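Local coordinates for coatomer subunit delta (Saccharomyces cerevisiae, PDB 5FJZ), which forms part of the COPI vesicle coat as its delta subunit, whose mu-homology domain here binds a tryptophan-based Dsl1 peptide and which probably serves retrograde Golgi-to-ER transport, at residues T127-S132 and A216-T221; D50-N55 and S94-A99; D60-R65 and T237-Q242; I121-T126 and V222-S227. One frame throughout, in Å; residues are numbered along the deposited sequence. Where two conformers were deposited one is given.

In the fold
Followed from the N terminus, the chain first meets contact 2, whose loop runs from 50-55 to 94-99 and closes at the far end of the elongated mu-homology domain. Before it closes, residues 60-65 open contact 3, which ends only at 237-242, so the two cross; both reach the three-stranded sheet with strands 54-58 and 241-246. Inside contact 3 nests contact 4 (121-126 with 222-227), and inside that contact 1 (127-132 with 216-221). These two share strands 123-131 and 220-229 and tie the four-stranded sheet to the long mixed sheet. Contacts 1 and 2 lie on opposite sides of the chain's centre, their own centres about 53 Å apart.

Contact 1. Residues T127-S132 and A216-T221; sequences TAVSPS and ALYPMT. Unlike the reference sequence in segment 127-132: A128 (reference Trp).
The hydroxyl of T127 lies between two polar neighbours: OG1 is hydrogen-bonded to the carbonyl oxygen of R29, and the phenol of Y218 arrives from the opposite direction to T127. Y218 OH lies within hydrogen-bonding distance of T127 OG1, at 2.8 Å, though its single proton has another acceptor within reach. OG1 lies at the edge of the Y218 ring, close to its plane. On T127 the first torsion (chi1 65°) puts OG1 between the backbone N and the carbonyl carbon, leaving CG2 to point elsewhere, and CG2 meets M220 SD at 3.9 Å. M220, extended beyond its CG, touches with its sulfur and not with its terminal methyl.

Two residues along the strand, V129 faces the same way and divides its branches between two partners. CG1, anti to the backbone N (chi1 171°), meets L217 CD1 tip to tip at 3.8 Å. CG2 turns to the phenol end instead, 3.3 Å from Y218 OH. The phenol oxygen thus lies between the T127 hydroxyl and a V129 methyl, while R29 adds a cation-pi contact to the tyrosine ring.

Among its neighbours, this contact joins an outer strand of the four-stranded sheet, 123-131, to the turn that leads into strand 220-229 of the long mixed sheet. F138 of strand 137-146 touches both V129 and L217, and V269 of strand 257-269 packs on T127 and Y218.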
loop_
_atom_site.group_PDB
_atom_site.type_symbol
_atom_site.label_atom_id
_atom_site.label_comp_id
_atom_site.label_asym_id
_atom_site.label_seq_id
_atom_site.Cartn_x
_atom_site.Cartn_y
_atom_site.Cartn_z
ATOM N N THR A 127 0.227 11.241 29.001
ATOM C CA THR A 127 -1.060 11.935 28.964
ATOM C C THR A 127 -1.786 11.804 30.291
ATOM O O THR A 127 -1.661 10.790 30.970
ATOM C CB THR A 127 -1.944 11.448 27.808
ATOM O OG1 THR A 127 -2.324 10.090 27.963
ATOM C CG2 THR A 127 -1.234 11.561 26.483
ATOM N N ALA A 128 -2.627 12.809 30.571
ATOM C CA ALA A 128 -3.535 12.797 31.703
ATOM C C ALA A 128 -4.860 13.338 31.214
ATOM O O ALA A 128 -4.927 14.291 30.491
ATOM C CB ALA A 128 -2.967 13.639 32.816
ATOM N N VAL A 129 -5.916 12.633 31.522
ATOM C CA VAL A 129 -7.235 12.983 31.021
ATOM C C VAL A 129 -8.236 13.008 32.196
ATOM O O VAL A 129 -8.148 12.165 33.064
ATOM C CB VAL A 129 -7.659 11.966 29.965
ATOM C CG1 VAL A 129 -9.117 12.185 29.590
ATOM C CG2 VAL A 129 -6.783 12.069 28.722
ATOM N N SER A 130 -9.196 13.926 32.171
ATOM C CA SER A 130 -10.303 13.916 33.128
ATOM C C SER A 130 -11.541 14.614 32.513
ATOM O O SER A 130 -11.411 15.418 31.602
ATOM C CB SER A 130 -9.854 14.572 34.437
ATOM O OG SER A 130 -9.617 15.951 34.191
ATOM N N PRO A 131 -12.749 14.278 33.001
ATOM C CA PRO A 131 -13.961 14.809 32.394
ATOM C C PRO A 131 -13.975 16.282 32.548
ATOM O O PRO A 131 -13.537 16.755 33.562
ATOM C CB PRO A 131 -15.087 14.166 33.215
ATOM C CG PRO A 131 -14.509 12.877 33.719
ATOM C CD PRO A 131 -13.037 13.166 33.954
ATOM N N SER A 132 -14.418 17.000 31.543
ATOM C CA SER A 132 -14.419 18.443 31.610
ATOM C C SER A 132 -15.620 18.990 32.359
ATOM O O SER A 132 -16.648 18.342 32.506
ATOM C CB SER A 132 -14.300 19.095 30.236
ATOM O OG SER A 132 -15.541 19.201 29.574
ATOM N N ALA A 216 -11.781 7.023 23.087
ATOM C CA ALA A 216 -11.934 7.605 21.776
ATOM C C ALA A 216 -10.905 8.668 21.486
ATOM O O ALA A 216 -10.667 9.057 20.332
ATOM C CB ALA A 216 -13.309 8.254 21.658
ATOM N N LEU A 217 -10.261 9.150 22.552
ATOM C CA LEU A 217 -9.252 10.156 22.393
ATOM C C LEU A 217 -7.943 9.533 21.904
ATOM O O LEU A 217 -6.993 10.256 21.668
ATOM C CB LEU A 217 -9.012 10.866 23.744
ATOM C CG LEU A 217 -10.116 11.665 24.413
ATOM C CD1 LEU A 217 -9.674 11.985 25.860
ATOM C CD2 LEU A 217 -10.353 12.939 23.666
ATOM N N TYR A 218 -7.852 8.189 21.849
ATOM C CA TYR A 218 -6.602 7.521 21.529
ATOM C C TYR A 218 -6.732 6.667 20.239
ATOM O O TYR A 218 -7.847 6.264 19.908
ATOM C CB TYR A 218 -6.181 6.627 22.697
ATOM C CG TYR A 218 -5.832 7.397 23.910
ATOM C CD1 TYR A 218 -4.577 7.900 24.112
ATOM C CD2 TYR A 218 -6.779 7.570 24.919
ATOM C CE1 TYR A 218 -4.288 8.660 25.263
ATOM C CE2 TYR A 218 -6.525 8.348 26.030
ATOM C CZ TYR A 218 -5.288 8.883 26.202
ATOM O OH TYR A 218 -5.024 9.614 27.344
ATOM N N PRO A 219 -5.643 6.439 19.469
ATOM C CA PRO A 219 -4.255 6.933 19.634
ATOM C C PRO A 219 -4.078 8.444 19.384
ATOM O O PRO A 219 -4.641 9.035 18.453
ATOM C CB PRO A 219 -3.481 6.067 18.678
ATOM C CG PRO A 219 -4.471 5.683 17.557
ATOM C CD PRO A 219 -5.839 5.717 18.172
ATOM N N MET A 220 -3.298 9.100 20.210
ATOM C CA MET A 220 -2.876 10.454 19.930
ATOM C C MET A 220 -1.529 10.393 19.191
ATOM O O MET A 220 -0.605 9.710 19.630
ATOM C CB MET A 220 -2.690 11.238 21.250
ATOM C CG MET A 220 -3.948 11.328 22.092
ATOM S SD MET A 220 -3.722 12.294 23.606
ATOM C CE MET A 220 -5.359 12.123 24.328
ATOM N N THR A 221 -1.409 11.151 18.113
ATOM C CA THR A 221 -0.247 11.095 17.275
ATOM C C THR A 221 0.501 12.391 17.363
ATOM O O THR A 221 -0.098 13.488 17.426
ATOM C CB THR A 221 -0.643 10.848 15.812
ATOM O OG1 THR A 221 -1.239 9.566 15.714
ATOM C CG2 THR A 221 0.545 10.863 14.912
#

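Contact 2. Residues D50-N55 and S94-A99; sequences DLSHSN and SKAFPA
A96 sets its methyl group squarely over one face of the H53 imidazole, a CH-pi contact with CB 3.5 Å from the ring centroid and 13° off the normal. The histidine leaves its backbone away from the other segment, and its ring bends back to receive the methyl. F97 meets residues 50-55 differently: its ring presents an edge, with CE2 3.2 Å from S54 O near the ring plane. Its backbone N, meanwhile, donates to S52 O at 2.9 Å in a nearly straight bond (164°). Beside this bond, S52 CB and A99 CB touch at 3.8 Å.

Here the short 3-10 turn passes into strand 54-58 while the loop ahead of strand 104-113 runs beside it, in the part of the mu-homology domain that holds the Dsl1 peptide: F97 also packs on an aromatic side chain of that peptide. The turn is braced from within by S54, whose OG donates to L51 O at 2.7 Å. An alanine here is likely to leave the L51 carbonyl without this donor and the turn less firmly tied to the start of the strand. A96 N is also hydrogen-bonded to Q164 of a second subunit.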
loop_
_atom_site.group_PDB
_atom_site.type_symbol
_atom_site.label_atom_id
_atom_site.label_comp_id
_atom_site.label_asym_id
_atom_site.label_seq_id
_atom_site.Cartn_x
_atom_site.Cartn_y
_atom_site.Cartn_z
ATOM N N ASP A 50 32.125 15.926 -13.310
ATOM C CA ASP A 50 33.495 15.926 -12.810
ATOM C C ASP A 50 33.590 15.409 -11.399
ATOM O O ASP A 50 34.656 15.078 -10.955
ATOM C CB ASP A 50 34.068 17.351 -12.865
ATOM C CG ASP A 50 34.288 17.827 -14.280
ATOM O OD1 ASP A 50 34.490 16.952 -15.175
ATOM O OD2 ASP A 50 34.239 19.060 -14.513
ATOM N N LEU A 51 32.455 15.312 -10.698
ATOM C CA LEU A 51 32.446 14.843 -9.326
ATOM C C LEU A 51 31.892 13.415 -9.122
ATOM O O LEU A 51 31.720 12.977 -7.995
ATOM C CB LEU A 51 31.654 15.869 -8.507
ATOM C CG LEU A 51 32.167 17.299 -8.501
ATOM C CD1 LEU A 51 31.243 18.190 -7.662
ATOM C CD2 LEU A 51 33.570 17.425 -7.956
ATOM N N SER A 52 31.616 12.706 -10.232
ATOM C CA SER A 52 30.859 11.506 -10.241
ATOM C C SER A 52 31.723 10.297 -9.946
ATOM O O SER A 52 31.193 9.260 -9.611
ATOM C CB SER A 52 30.134 11.307 -11.595
ATOM O OG SER A 52 31.049 11.061 -12.643
ATOM N N HIS A 53 33.043 10.439 -10.058
ATOM C CA HIS A 53 33.979 9.323 -9.751
ATOM C C HIS A 53 34.538 9.513 -8.362
ATOM O O HIS A 53 35.734 9.720 -8.186
ATOM C CB HIS A 53 35.132 9.330 -10.768
ATOM C CG HIS A 53 34.755 8.797 -12.112
ATOM N ND1 HIS A 53 34.301 9.612 -13.131
ATOM C CD2 HIS A 53 34.765 7.538 -12.608
ATOM C CE1 HIS A 53 34.036 8.876 -14.197
ATOM N NE2 HIS A 53 34.333 7.617 -13.917
ATOM N N SER A 54 33.632 9.507 -7.390
ATOM C CA SER A 54 33.913 9.934 -6.040
ATOM C C SER A 54 33.585 8.841 -5.066
ATOM O O SER A 54 32.864 7.862 -5.372
ATOM C CB SER A 54 33.134 11.216 -5.755
ATOM O OG SER A 54 31.756 11.036 -6.124
ATOM N N ASN A 55 34.200 8.923 -3.890
ATOM C CA ASN A 55 33.927 8.029 -2.820
ATOM C C ASN A 55 33.716 8.818 -1.545
ATOM O O ASN A 55 34.244 9.921 -1.376
ATOM C CB ASN A 55 35.083 7.058 -2.521
ATOM C CG ASN A 55 35.273 5.954 -3.566
ATOM O OD1 ASN A 55 34.502 5.764 -4.543
ATOM N ND2 ASN A 55 36.339 5.243 -3.378
ATOM N N SER A 94 35.044 0.322 -12.437
ATOM C CA SER A 94 35.088 1.093 -13.655
ATOM C C SER A 94 33.887 2.046 -13.809
ATOM O O SER A 94 33.868 2.794 -14.741
ATOM C CB SER A 94 35.107 0.179 -14.888
ATOM O OG SER A 94 33.821 -0.303 -15.190
ATOM N N LYS A 95 32.864 1.982 -12.954
ATOM C CA LYS A 95 31.701 2.838 -13.171
ATOM C C LYS A 95 31.752 4.073 -12.330
ATOM O O LYS A 95 32.629 4.210 -11.518
ATOM C CB LYS A 95 30.440 2.024 -12.906
ATOM C CG LYS A 95 29.884 1.438 -14.189
ATOM C CD LYS A 95 29.582 -0.029 -14.020
ATOM C CE LYS A 95 28.896 -0.607 -15.259
ATOM N NZ LYS A 95 29.788 -0.672 -16.448
ATOM N N ALA A 96 30.811 4.986 -12.528
ATOM C CA ALA A 96 30.758 6.216 -11.746
ATOM C C ALA A 96 29.335 6.399 -11.279
ATOM O O ALA A 96 28.421 5.691 -11.748
ATOM C CB ALA A 96 31.138 7.388 -12.591
ATOM N N PHE A 97 29.117 7.320 -10.346
ATOM C CA PHE A 97 27.758 7.541 -9.878
ATOM C C PHE A 97 26.945 8.280 -10.901
ATOM O O PHE A 97 27.416 9.249 -11.505
ATOM C CB PHE A 97 27.748 8.362 -8.571
ATOM C CG PHE A 97 28.163 7.574 -7.360
ATOM C CD1 PHE A 97 27.343 6.629 -6.842
ATOM C CD2 PHE A 97 29.362 7.807 -6.766
ATOM C CE1 PHE A 97 27.696 5.882 -5.731
ATOM C CE2 PHE A 97 29.733 7.095 -5.652
ATOM C CZ PHE A 97 28.885 6.179 -5.104
ATOM N N PRO A 98 25.712 7.868 -11.116
ATOM C CA PRO A 98 24.872 8.786 -11.863
ATOM C C PRO A 98 24.933 10.238 -11.400
ATOM O O PRO A 98 24.785 10.513 -10.221
ATOM C CB PRO A 98 23.429 8.191 -11.647
ATOM C CG PRO A 98 23.679 6.796 -11.360
ATOM C CD PRO A 98 24.951 6.749 -10.578
ATOM N N ALA A 99 25.089 11.154 -12.353
ATOM C CA ALA A 99 25.356 12.528 -12.109
ATOM C C ALA A 99 24.348 13.448 -12.746
ATOM O O ALA A 99 24.678 14.571 -13.084
ATOM C CB ALA A 99 26.795 12.845 -12.581
#

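Contact 3. Residues D60-R65 and T237-Q242; sequences DSIDVR and TGMAIQ
The run-in to strand 241-246, an outer strand of the small three-stranded antiparallel sheet, receives I62 from the loop that follows strand 54-58. I62 CD1 lies 3.4 Å from A240 O and 3.7 Å from M239 SD, and the I62 and M239 side chains cross at about a right angle. Lower on the same branch, I62 CG1 faces G238 O at 3.8 Å; the other branch, CG2, approaches M239 CE. The methionine sets out away from the loop, and the bends at its chi2 and chi3 bring sulfur and methyl back to the isoleucine. An alanine in place of I62 would probably open a gap beside the M239 sulfur and the A240 carbonyl.

In the backbone, Q242 is hydrogen-bonded to K57 between strands 241-246 and 54-58, and A240 to A59 just beyond them. The D60 and Q242 side chains meet at the exposed edge of the contact with their flat groups turned 64° apart. Towards G238 a water bridges S61 OG and G238 O, donating to the latter at 2.7 Å. Farther along the loop, D63 OD1 accepts from R65 N at 3.0 Å, closing an Asx turn.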
loop_
_atom_site.group_PDB
_atom_site.type_symbol
_atom_site.label_atom_id
_atom_site.label_comp_id
_atom_site.label_asym_id
_atom_site.label_seq_id
_atom_site.Cartn_x
_atom_site.Cartn_y
_atom_site.Cartn_z
ATOM N N ASP A 60 34.886 9.068 11.416
ATOM C CA ASP A 60 35.649 8.037 12.118
ATOM C C ASP A 60 34.885 7.597 13.371
ATOM O O ASP A 60 35.066 6.461 13.870
ATOM C CB ASP A 60 36.997 8.626 12.488
ATOM C CG ASP A 60 37.977 8.667 11.323
ATOM O OD1 ASP A 60 38.021 7.645 10.576
ATOM O OD2 ASP A 60 38.738 9.671 11.194
ATOM N N SER A 61 34.012 8.465 13.875
ATOM C CA SER A 61 33.235 8.146 15.118
ATOM C C SER A 61 32.159 7.104 14.927
ATOM O O SER A 61 31.578 6.661 15.900
ATOM C CB SER A 61 32.597 9.405 15.725
ATOM O OG SER A 61 31.775 10.081 14.771
ATOM N N ILE A 62 31.881 6.711 13.687
ATOM C CA ILE A 62 30.780 5.763 13.437
ATOM C C ILE A 62 31.281 4.391 13.576
ATOM O O ILE A 62 32.316 4.012 12.963
ATOM C CB ILE A 62 30.212 5.912 12.021
ATOM C CG1 ILE A 62 29.590 7.286 11.939
ATOM C CG2 ILE A 62 29.181 4.828 11.694
ATOM C CD1 ILE A 62 29.668 7.869 10.572
ATOM N N ASP A 63 30.480 3.577 14.223
ATOM C CA ASP A 63 30.787 2.157 14.210
ATOM C C ASP A 63 29.974 1.370 13.140
ATOM O O ASP A 63 28.857 0.901 13.394
ATOM C CB ASP A 63 30.400 1.631 15.544
ATOM C CG ASP A 63 30.760 0.190 15.730
ATOM O OD1 ASP A 63 31.434 -0.464 14.908
ATOM O OD2 ASP A 63 30.362 -0.326 16.812
ATOM N N VAL A 64 30.654 1.022 12.065
ATOM C CA VAL A 64 30.006 0.269 10.952
ATOM C C VAL A 64 29.867 -1.261 11.215
ATOM O O VAL A 64 29.253 -1.971 10.423
ATOM C CB VAL A 64 30.760 0.537 9.653
ATOM C CG1 VAL A 64 30.764 2.030 9.368
ATOM C CG2 VAL A 64 32.191 0.016 9.704
ATOM N N ARG A 65 30.442 -1.737 12.339
ATOM C CA ARG A 65 30.281 -3.155 12.727
ATOM C C ARG A 65 29.292 -3.326 13.866
ATOM O O ARG A 65 29.201 -4.379 14.490
ATOM C CB ARG A 65 31.650 -3.721 13.052
ATOM C CG ARG A 65 32.452 -3.836 11.726
ATOM C CD ARG A 65 33.052 -5.236 11.631
ATOM N NE ARG A 65 34.065 -5.389 10.587
ATOM C CZ ARG A 65 34.030 -6.315 9.638
ATOM N NH1 ARG A 65 33.013 -7.143 9.559
ATOM N NH2 ARG A 65 35.003 -6.391 8.753
ATOM N N THR A 237 21.479 9.660 15.202
ATOM C CA THR A 237 22.208 8.483 15.756
ATOM C C THR A 237 23.719 8.729 15.657
ATOM O O THR A 237 24.493 7.847 15.985
ATOM C CB THR A 237 21.875 7.217 15.009
ATOM O OG1 THR A 237 22.183 7.444 13.627
ATOM C CG2 THR A 237 20.412 6.860 15.210
ATOM N N GLY A 238 24.136 9.890 15.165
ATOM C CA GLY A 238 25.588 10.157 14.966
ATOM C C GLY A 238 26.179 9.941 13.592
ATOM O O GLY A 238 27.374 10.039 13.430
ATOM N N MET A 239 25.373 9.582 12.572
ATOM C CA MET A 239 25.907 9.456 11.239
ATOM C C MET A 239 26.364 10.805 10.680
ATOM O O MET A 239 25.700 11.825 10.842
ATOM C CB MET A 239 24.807 8.775 10.329
ATOM C CG MET A 239 25.170 8.450 8.831
ATOM S SD MET A 239 26.619 7.427 8.475
ATOM C CE MET A 239 26.135 5.865 9.207
ATOM N N ALA A 240 27.507 10.778 10.001
ATOM C CA ALA A 240 28.132 12.003 9.496
ATOM C C ALA A 240 29.248 11.607 8.497
ATOM O O ALA A 240 29.660 10.482 8.421
ATOM C CB ALA A 240 28.726 12.788 10.661
ATOM N N ILE A 241 29.695 12.598 7.722
ATOM C CA ILE A 241 30.656 12.434 6.680
ATOM C C ILE A 241 31.964 13.115 7.123
ATOM O O ILE A 241 31.953 14.233 7.650
ATOM C CB ILE A 241 30.177 13.136 5.412
ATOM C CG1 ILE A 241 28.836 12.552 4.962
ATOM C CG2 ILE A 241 31.222 13.023 4.282
ATOM C CD1 ILE A 241 28.832 11.072 4.691
ATOM N N GLN A 242 33.051 12.436 6.851
ATOM C CA GLN A 242 34.410 12.978 7.142
ATOM C C GLN A 242 34.987 13.704 5.952
ATOM O O GLN A 242 35.511 14.799 6.050
ATOM C CB GLN A 242 35.244 11.762 7.368
ATOM C CG GLN A 242 36.691 12.010 7.493
ATOM C CD GLN A 242 37.034 11.309 8.777
ATOM O OE1 GLN A 242 37.602 10.226 8.777
ATOM N NE2 GLN A 242 36.535 11.883 9.927
HETATM O O HOH W 1 29.368 9.559 15.111
#

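Contact 4. Residues I121-T126 and V222-S227; sequences IPLTLT and VSFQES
F224 points its ring at P122 and L123, and the side chain can be followed outward from CB. A first torsion of 61° places CG between the backbone N and the carbonyl carbon, which directs the ring across to the other segment. Along one side CE2 lies 4.3 Å from L123 CD2. At the end, CZ reaches P122 CG at 3.8 Å, with CE1 slightly farther from the same carbon; the proline and the phenylalanine approach aslant. Y267 of strand 257-269 meets this ring edge-to-face, and its OH is hydrogen-bonded to L123 O, beside the apolar cluster.

Two residues earlier on the strand, V222 sends CG1 to L125 CD2 at 3.9 Å and lays CG2 against L123 CD2 at 4.3 Å, which makes L123 CD2 common to V222 and F224. All five of these side chains are buried and apolar. P122 is also touched by I23, and Y144 packs on both L123 and L125.

Every second residue of 123-126 faces inward onto strand 220-229 of another sheet, with the CA atoms of L125 and V222 9.3 Å apart, the face-to-face layering of a beta sandwich, here in the mu-homology domain.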
loop_
_atom_site.group_PDB
_atom_site.type_symbol
_atom_site.label_atom_id
_atom_site.label_comp_id
_atom_site.label_asym_id
_atom_site.label_seq_id
_atom_site.Cartn_x
_atom_site.Cartn_y
_atom_site.Cartn_z
ATOM N N ILE A 121 14.547 7.471 21.498
ATOM C CA ILE A 121 13.403 8.414 21.533
ATOM C C ILE A 121 13.884 9.862 21.714
ATOM O O ILE A 121 14.566 10.149 22.708
ATOM C CB ILE A 121 12.433 7.882 22.590
ATOM C CG1 ILE A 121 11.801 6.580 21.960
ATOM C CG2 ILE A 121 11.412 8.914 23.011
ATOM C CD1 ILE A 121 10.871 5.784 22.847
ATOM N N PRO A 122 13.590 10.739 20.763
ATOM C CA PRO A 122 13.927 12.132 20.970
ATOM C C PRO A 122 12.917 12.885 21.913
ATOM O O PRO A 122 13.268 13.915 22.467
ATOM C CB PRO A 122 13.861 12.703 19.582
ATOM C CG PRO A 122 12.823 11.877 18.878
ATOM C CD PRO A 122 12.920 10.501 19.442
ATOM N N LEU A 123 11.680 12.446 21.922
ATOM C CA LEU A 123 10.565 13.128 22.617
ATOM C C LEU A 123 9.686 12.148 23.351
ATOM O O LEU A 123 8.985 11.339 22.737
ATOM C CB LEU A 123 9.787 13.955 21.628
ATOM C CG LEU A 123 8.721 14.857 22.193
ATOM C CD1 LEU A 123 9.286 16.113 22.761
ATOM C CD2 LEU A 123 7.711 15.178 21.082
ATOM N N THR A 124 9.704 12.169 24.684
ATOM C CA THR A 124 8.880 11.298 25.505
ATOM C C THR A 124 7.560 11.957 25.739
ATOM O O THR A 124 7.463 13.146 25.688
ATOM C CB THR A 124 9.567 10.960 26.865
ATOM O OG1 THR A 124 9.993 12.147 27.472
ATOM C CG2 THR A 124 10.838 10.170 26.637
ATOM N N LEU A 125 6.516 11.127 25.847
ATOM C CA LEU A 125 5.127 11.565 25.958
ATOM C C LEU A 125 4.371 10.871 27.086
ATOM O O LEU A 125 4.589 9.686 27.350
ATOM C CB LEU A 125 4.447 11.151 24.701
ATOM C CG LEU A 125 4.379 12.030 23.494
ATOM C CD1 LEU A 125 5.224 13.278 23.397
ATOM C CD2 LEU A 125 4.323 11.225 22.177
ATOM N N THR A 126 3.452 11.596 27.743
ATOM C CA THR A 126 2.597 11.098 28.701
ATOM C C THR A 126 1.307 11.870 28.630
ATOM O O THR A 126 1.315 13.052 28.238
ATOM C CB THR A 126 3.152 11.364 30.149
ATOM O OG1 THR A 126 4.439 10.765 30.311
ATOM C CG2 THR A 126 2.235 10.751 31.159
ATOM N N VAL A 222 1.801 12.316 17.311
ATOM C CA VAL A 222 2.642 13.508 17.238
ATOM C C VAL A 222 3.442 13.545 15.911
ATOM O O VAL A 222 3.904 12.478 15.427
ATOM C CB VAL A 222 3.590 13.633 18.420
ATOM C CG1 VAL A 222 4.577 12.504 18.458
ATOM C CG2 VAL A 222 4.375 14.925 18.337
ATOM N N SER A 223 3.581 14.747 15.371
ATOM C CA SER A 223 4.276 14.966 14.109
ATOM C C SER A 223 5.308 16.071 14.282
ATOM O O SER A 223 4.949 17.197 14.708
ATOM C CB SER A 223 3.216 15.356 13.054
ATOM O OG SER A 223 3.799 15.557 11.768
ATOM N N PHE A 224 6.562 15.765 13.936
ATOM C CA PHE A 224 7.650 16.692 13.966
ATOM C C PHE A 224 8.735 16.321 12.969
ATOM O O PHE A 224 8.787 15.203 12.444
ATOM C CB PHE A 224 8.265 16.794 15.361
ATOM C CG PHE A 224 8.851 15.469 15.900
ATOM C CD1 PHE A 224 10.090 14.977 15.462
ATOM C CD2 PHE A 224 8.109 14.689 16.790
ATOM C CE1 PHE A 224 10.613 13.819 15.968
ATOM C CE2 PHE A 224 8.641 13.489 17.274
ATOM C CZ PHE A 224 9.883 13.074 16.863
ATOM N N GLN A 225 9.527 17.311 12.617
ATOM C CA GLN A 225 10.547 17.165 11.594
ATOM C C GLN A 225 11.547 18.259 11.826
ATOM O O GLN A 225 11.177 19.424 11.885
ATOM C CB GLN A 225 9.902 17.256 10.187
ATOM C CG GLN A 225 10.819 17.004 8.968
ATOM C CD GLN A 225 10.125 16.984 7.601
ATOM O OE1 GLN A 225 10.796 17.059 6.584
ATOM N NE2 GLN A 225 8.790 16.871 7.571
ATOM N N GLU A 226 12.819 17.930 11.816
ATOM C CA GLU A 226 13.863 18.969 11.756
ATOM C C GLU A 226 14.996 18.624 10.803
ATOM O O GLU A 226 15.269 17.461 10.598
ATOM C CB GLU A 226 14.432 19.209 13.186
ATOM C CG GLU A 226 15.216 18.022 13.763
ATOM C CD GLU A 226 16.459 18.408 14.562
ATOM O OE1 GLU A 226 16.434 19.491 15.196
ATOM O OE2 GLU A 226 17.445 17.616 14.601
ATOM N N SER A 227 15.639 19.633 10.201
ATOM C CA SER A 227 16.797 19.394 9.331
ATOM C C SER A 227 17.846 20.495 9.456
ATOM O O SER A 227 17.511 21.648 9.804
ATOM C CB SER A 227 16.363 19.266 7.897
ATOM O OG SER A 227 15.659 20.416 7.510
#